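Local coordinates for putative cytoplasmic protein (Salmonella enterica subsp. enterica serovar Typhimurium, PDB 4IQN) that is of unknown function and belongs to the DUF5066 family, named only as a putative cytoplasmic protein, at residues Val86-Tyr98 and Met113-Arg127. Sequence-based numbering, arbitrary orientation.
Sequences VIHSYSPDEEAYY and MPVWSNDPRLPALIR
The linker 88-92 and the first turn of helix 93-99 pack along the edge strand 124-128 of the antiparallel sheet and the loop leading into it, beginning where Tyr-90 N donates to Leu-125 O (3.0 Å). One residue earlier, Ser-89 OG receives Leu-125 N and itself donates to Tyr-90 O, approaching from above that carbonyl's plane; a water joins Leu-125 O to His-88 O. With CG anti to its backbone N (chi1 -170°), Tyr-90 lays its ring along the Arg-127 stem: Arg-127 CB sits over the centre of the Tyr-90 ring, 3.7 Å from the centroid, a CH-pi contact. The guanidinium stands nearly perpendicular to that ring and forms a side-on salt bridge, in which Arg-127 NE (2.9 Å) and NH2 (3.1 Å) both donate to Glu-95 OE2, in the guanidinium plane. Tyr-90 OH donates to the same OE2 on its syn lone pair. Three donors thus grip one oxygen, an arrangement that would favour the charged carboxylate. At the helix start, Asp-93 OD2 takes a straight bond from Trp-116 N (2.9 Å, 171°), a weak one from Val-115 N and one from a water held also by Trp-116 O. Pro-92 CG makes a CH-pi contact on one face of the Trp-116 indole, offset toward the rim, while Ala-96 CB meets Trp-116 CE3 at 3.5 Å. Trp-116 NE1 bonds Glu-210, Met-154 of strand 151-155 packs against Pro-92, Ala-96 and Trp-116, and Val-37 of strand 36-38 touches Ile-87 and Ile-126, where the mixed sheet meets the antiparallel one.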
loop_
_atom_site.group_PDB
_atom_site.type_symbol
_atom_site.label_atom_id
_atom_site.label_comp_id
_atom_site.label_asym_id
_atom_site.label_seq_id
_atom_site.Cartn_x
_atom_site.Cartn_y
_atom_site.Cartn_z
ATOM N N VAL A 86 5.120 -9.374 13.128
ATOM C CA VAL A 86 3.943 -9.409 12.303
ATOM C C VAL A 86 3.477 -7.985 12.027
ATOM O O VAL A 86 3.265 -7.220 12.956
ATOM C CB VAL A 86 2.787 -10.203 12.976
ATOM C CG1 VAL A 86 1.527 -10.156 12.112
ATOM C CG2 VAL A 86 3.203 -11.652 13.218
ATOM N N ILE A 87 3.315 -7.658 10.739
ATOM C CA ILE A 87 2.711 -6.390 10.315
ATOM C C ILE A 87 1.202 -6.537 10.399
ATOM O O ILE A 87 0.616 -7.313 9.648
ATOM C CB ILE A 87 3.101 -6.036 8.867
ATOM C CG1 ILE A 87 4.634 -5.916 8.735
ATOM C CG2 ILE A 87 2.420 -4.750 8.459
ATOM C CD1 ILE A 87 5.172 -5.787 7.316
ATOM N N HIS A 88 0.587 -5.810 11.327
ATOM C CA HIS A 88 -0.874 -5.845 11.489
ATOM C C HIS A 88 -1.501 -5.025 10.347
ATOM O O HIS A 88 -0.863 -4.144 9.802
ATOM C CB HIS A 88 -1.274 -5.304 12.845
ATOM C CG HIS A 88 -0.919 -6.225 13.974
ATOM N ND1 HIS A 88 -1.865 -6.811 14.782
ATOM C CD2 HIS A 88 0.277 -6.705 14.383
ATOM C CE1 HIS A 88 -1.261 -7.592 15.663
ATOM N NE2 HIS A 88 0.038 -7.550 15.435
ATOM N N SER A 89 -2.715 -5.387 9.965
ATOM C CA SER A 89 -3.393 -4.716 8.881
ATOM C C SER A 89 -3.670 -3.253 9.211
ATOM O O SER A 89 -3.925 -2.861 10.334
ATOM C CB SER A 89 -4.701 -5.449 8.446
ATOM O OG SER A 89 -5.323 -4.754 7.341
ATOM N N TYR A 90 -3.655 -2.440 8.165
ATOM C CA TYR A 90 -4.110 -1.084 8.243
ATOM C C TYR A 90 -5.566 -1.109 7.813
ATOM O O TYR A 90 -5.981 -1.974 7.043
ATOM C CB TYR A 90 -3.304 -0.268 7.236
ATOM C CG TYR A 90 -3.430 1.213 7.289
ATOM C CD1 TYR A 90 -2.596 1.977 8.118
ATOM C CD2 TYR A 90 -4.366 1.897 6.460
ATOM C CE1 TYR A 90 -2.695 3.355 8.158
ATOM C CE2 TYR A 90 -4.474 3.267 6.521
ATOM C CZ TYR A 90 -3.618 3.978 7.346
ATOM O OH TYR A 90 -3.661 5.321 7.395
ATOM N N SER A 91 -6.332 -0.149 8.279
ATOM C CA SER A 91 -7.735 -0.049 7.873
ATOM C C SER A 91 -7.942 1.386 7.446
ATOM O O SER A 91 -7.511 2.282 8.142
ATOM C CB SER A 91 -8.673 -0.424 9.030
ATOM O OG SER A 91 -10.049 -0.292 8.635
ATOM N N PRO A 92 -8.623 1.608 6.308
ATOM C CA PRO A 92 -8.694 2.927 5.763
ATOM C C PRO A 92 -9.816 3.821 6.307
ATOM O O PRO A 92 -10.313 4.691 5.610
ATOM C CB PRO A 92 -8.959 2.629 4.294
ATOM C CG PRO A 92 -9.906 1.470 4.358
ATOM C CD PRO A 92 -9.392 0.642 5.503
ATOM N N ASP A 93 -10.195 3.673 7.553
ATOM C CA ASP A 93 -11.312 4.442 8.067
ATOM C C ASP A 93 -11.040 5.971 8.088
ATOM O O ASP A 93 -11.947 6.744 7.765
ATOM C CB ASP A 93 -11.755 3.914 9.418
ATOM C CG ASP A 93 -12.167 2.460 9.338
ATOM O OD1 ASP A 93 -11.198 1.693 9.451
ATOM O OD2 ASP A 93 -13.407 2.101 9.135
ATOM N N GLU A 94 -9.808 6.384 8.416
ATOM C CA GLU A 94 -9.495 7.825 8.501
ATOM C C GLU A 94 -9.553 8.467 7.129
ATOM O O GLU A 94 -10.159 9.550 6.953
ATOM C CB GLU A 94 -8.149 8.106 9.186
ATOM C CG GLU A 94 -8.226 7.979 10.716
ATOM C CD GLU A 94 -6.890 8.170 11.460
ATOM O OE1 GLU A 94 -5.825 8.317 10.806
ATOM O OE2 GLU A 94 -6.909 8.162 12.722
ATOM N N GLU A 95 -8.957 7.788 6.161
ATOM C CA GLU A 95 -8.986 8.241 4.767
ATOM C C GLU A 95 -10.427 8.320 4.276
ATOM O O GLU A 95 -10.809 9.280 3.635
ATOM C CB GLU A 95 -8.171 7.292 3.887
ATOM C CG GLU A 95 -6.663 7.355 4.122
ATOM C CD GLU A 95 -6.114 6.487 5.291
ATOM O OE1 GLU A 95 -6.914 5.870 6.049
ATOM O OE2 GLU A 95 -4.849 6.443 5.417
ATOM N N ALA A 96 -11.237 7.324 4.626
ATOM C CA ALA A 96 -12.668 7.309 4.250
ATOM C C ALA A 96 -13.475 8.431 4.879
ATOM O O ALA A 96 -14.328 9.055 4.236
ATOM C CB ALA A 96 -13.298 5.961 4.624
ATOM N N TYR A 97 -13.209 8.669 6.152
ATOM C CA TYR A 97 -13.844 9.715 6.905
ATOM C C TYR A 97 -13.524 11.102 6.333
ATOM O O TYR A 97 -14.431 11.922 6.076
ATOM C CB TYR A 97 -13.368 9.619 8.330
ATOM C CG TYR A 97 -14.236 10.274 9.346
ATOM C CD1 TYR A 97 -15.534 9.837 9.546
ATOM C CD2 TYR A 97 -13.761 11.293 10.128
ATOM C CE1 TYR A 97 -16.336 10.398 10.516
ATOM C CE2 TYR A 97 -14.559 11.878 11.104
ATOM C CZ TYR A 97 -15.855 11.423 11.295
ATOM O OH TYR A 97 -16.702 11.962 12.249
ATOM N N TYR A 98 -12.239 11.342 6.099
ATOM C CA TYR A 98 -11.799 12.586 5.439
ATOM C C TYR A 98 -12.396 12.673 4.013
ATOM O O TYR A 98 -12.688 13.775 3.517
ATOM C CB TYR A 98 -10.252 12.692 5.443
ATOM C CG TYR A 98 -9.739 13.566 4.356
ATOM C CD1 TYR A 98 -9.680 14.960 4.525
ATOM C CD2 TYR A 98 -9.360 13.032 3.112
ATOM C CE1 TYR A 98 -9.236 15.795 3.507
ATOM C CE2 TYR A 98 -8.909 13.861 2.087
ATOM C CZ TYR A 98 -8.854 15.237 2.290
ATOM O OH TYR A 98 -8.423 16.033 1.301
HETATM N N MSE A 113 -17.527 4.789 13.939
HETATM C CA MSE A 113 -16.944 3.504 13.549
HETATM C C MSE A 113 -17.994 2.426 13.487
HETATM O O MSE A 113 -18.885 2.413 14.342
HETATM C CB MSE A 113 -15.726 3.160 14.411
HETATM C CG MSE A 113 -14.589 4.114 14.045
HETATM SE SE MSE A 113 -13.678 3.687 12.353
HETATM C CE MSE A 113 -12.838 2.005 12.910
ATOM N N PRO A 114 -17.734 1.375 12.714
ATOM C CA PRO A 114 -16.979 1.367 11.477
ATOM C C PRO A 114 -17.353 2.315 10.374
ATOM O O PRO A 114 -18.536 2.425 10.043
ATOM C CB PRO A 114 -17.122 -0.081 11.004
ATOM C CG PRO A 114 -18.485 -0.466 11.453
ATOM C CD PRO A 114 -18.690 0.241 12.766
ATOM N N VAL A 115 -16.343 2.981 9.813
ATOM C CA VAL A 115 -16.588 3.888 8.689
ATOM C C VAL A 115 -16.608 3.105 7.372
ATOM O O VAL A 115 -17.548 3.221 6.577
ATOM C CB VAL A 115 -15.561 5.020 8.665
ATOM C CG1 VAL A 115 -15.746 5.889 7.416
ATOM C CG2 VAL A 115 -15.738 5.912 9.879
ATOM N N TRP A 116 -15.562 2.333 7.136
ATOM C CA TRP A 116 -15.441 1.462 5.979
ATOM C C TRP A 116 -15.983 0.097 6.298
ATOM O O TRP A 116 -16.174 -0.235 7.468
ATOM C CB TRP A 116 -13.976 1.340 5.587
ATOM C CG TRP A 116 -13.716 1.052 4.169
ATOM C CD1 TRP A 116 -13.140 -0.052 3.652
ATOM C CD2 TRP A 116 -13.999 1.925 3.032
ATOM N NE1 TRP A 116 -13.024 0.065 2.285
ATOM C CE2 TRP A 116 -13.564 1.260 1.888
ATOM C CE3 TRP A 116 -14.563 3.193 2.911
ATOM C CZ2 TRP A 116 -13.666 1.827 0.601
ATOM C CZ3 TRP A 116 -14.698 3.737 1.659
ATOM C CH2 TRP A 116 -14.244 3.055 0.515
ATOM N N SER A 117 -16.258 -0.683 5.263
ATOM C CA SER A 117 -16.736 -2.051 5.412
ATOM C C SER A 117 -15.815 -2.849 6.322
ATOM O O SER A 117 -14.616 -2.641 6.338
ATOM C CB SER A 117 -16.788 -2.743 4.061
ATOM O OG SER A 117 -17.155 -4.109 4.201
ATOM N N ASN A 118 -16.409 -3.730 7.107
ATOM C CA ASN A 118 -15.635 -4.679 7.939
ATOM C C ASN A 118 -15.960 -6.112 7.554
ATOM O O ASN A 118 -15.862 -7.023 8.368
ATOM C CB ASN A 118 -15.899 -4.450 9.432
ATOM C CG ASN A 118 -17.365 -4.536 9.819
ATOM O OD1 ASN A 118 -18.255 -4.818 9.012
ATOM N ND2 ASN A 118 -17.617 -4.321 11.087
ATOM N N ASP A 119 -16.367 -6.321 6.309
ATOM C CA ASP A 119 -16.703 -7.661 5.860
ATOM C C ASP A 119 -15.535 -8.617 6.182
ATOM O O ASP A 119 -14.373 -8.274 5.969
ATOM C CB ASP A 119 -17.003 -7.683 4.372
ATOM C CG ASP A 119 -17.510 -9.018 3.901
ATOM O OD1 ASP A 119 -16.731 -9.967 3.712
ATOM O OD2 ASP A 119 -18.722 -9.120 3.699
ATOM N N PRO A 120 -15.832 -9.809 6.709
ATOM C CA PRO A 120 -14.773 -10.722 7.164
ATOM C C PRO A 120 -13.832 -11.269 6.059
ATOM O O PRO A 120 -12.760 -11.800 6.367
ATOM C CB PRO A 120 -15.574 -11.855 7.870
ATOM C CG PRO A 120 -16.944 -11.803 7.248
ATOM C CD PRO A 120 -17.166 -10.329 7.052
ATOM N N ARG A 121 -14.257 -11.168 4.796
ATOM C CA ARG A 121 -13.431 -11.537 3.661
ATOM C C ARG A 121 -12.367 -10.504 3.286
ATOM O O ARG A 121 -11.469 -10.830 2.512
ATOM C CB ARG A 121 -14.317 -11.863 2.434
ATOM C CG ARG A 121 -15.288 -13.004 2.728
ATOM C CD ARG A 121 -15.910 -13.605 1.467
ATOM N NE ARG A 121 -16.924 -14.582 1.834
ATOM C CZ ARG A 121 -17.902 -15.033 1.048
ATOM N NH1 ARG A 121 -18.029 -14.609 -0.179
ATOM N NH2 ARG A 121 -18.777 -15.905 1.511
ATOM N N LEU A 122 -12.450 -9.283 3.812
ATOM C CA LEU A 122 -11.573 -8.188 3.309
ATOM C C LEU A 122 -10.099 -8.539 3.571
ATOM O O LEU A 122 -9.766 -9.071 4.636
ATOM C CB LEU A 122 -11.932 -6.843 3.912
ATOM C CG LEU A 122 -13.222 -6.181 3.405
ATOM C CD1 LEU A 122 -13.623 -5.074 4.381
ATOM C CD2 LEU A 122 -13.029 -5.643 1.972
ATOM N N PRO A 123 -9.224 -8.300 2.586
ATOM C CA PRO A 123 -7.823 -8.586 2.767
ATOM C C PRO A 123 -7.144 -7.519 3.589
ATOM O O PRO A 123 -7.629 -6.395 3.702
ATOM C CB PRO A 123 -7.260 -8.542 1.342
ATOM C CG PRO A 123 -8.162 -7.605 0.628
ATOM C CD PRO A 123 -9.513 -7.826 1.214
ATOM N N ALA A 124 -5.998 -7.869 4.150
ATOM C CA ALA A 124 -5.159 -6.894 4.841
ATOM C C ALA A 124 -4.668 -5.818 3.912
ATOM O O ALA A 124 -4.628 -6.045 2.721
ATOM C CB ALA A 124 -3.971 -7.568 5.496
ATOM N N LEU A 125 -4.286 -4.683 4.480
ATOM C CA LEU A 125 -3.685 -3.565 3.748
ATOM C C LEU A 125 -2.405 -3.165 4.436
ATOM O O LEU A 125 -2.320 -3.182 5.640
ATOM C CB LEU A 125 -4.608 -2.328 3.728
ATOM C CG LEU A 125 -5.996 -2.546 3.148
ATOM C CD1 LEU A 125 -6.912 -1.355 3.397
ATOM C CD2 LEU A 125 -5.863 -2.825 1.665
ATOM N N ILE A 126 -1.412 -2.793 3.638
ATOM C CA ILE A 126 -0.224 -2.122 4.119
ATOM C C ILE A 126 -0.242 -0.736 3.536
ATOM O O ILE A 126 -0.282 -0.583 2.292
ATOM C CB ILE A 126 1.077 -2.853 3.708
ATOM C CG1 ILE A 126 1.196 -4.239 4.371
ATOM C CG2 ILE A 126 2.294 -2.025 4.069
ATOM C CD1 ILE A 126 2.439 -4.998 3.915
ATOM N N ARG A 127 -0.170 0.274 4.395
ATOM C CA ARG A 127 -0.208 1.668 3.918
ATOM C C ARG A 127 1.141 2.052 3.367
ATOM O O ARG A 127 2.170 1.780 3.977
ATOM C CB ARG A 127 -0.576 2.613 5.061
ATOM C CG ARG A 127 -0.810 4.080 4.716
ATOM C CD ARG A 127 -1.930 4.256 3.724
ATOM N NE ARG A 127 -2.535 5.570 3.879
ATOM C CZ ARG A 127 -2.188 6.665 3.203
ATOM N NH1 ARG A 127 -1.240 6.648 2.256
ATOM N NH2 ARG A 127 -2.837 7.781 3.459
HETATM O O HOH W 1 -0.252 -2.728 7.487
HETATM O O HOH W 2 -14.049 -0.693 9.316
#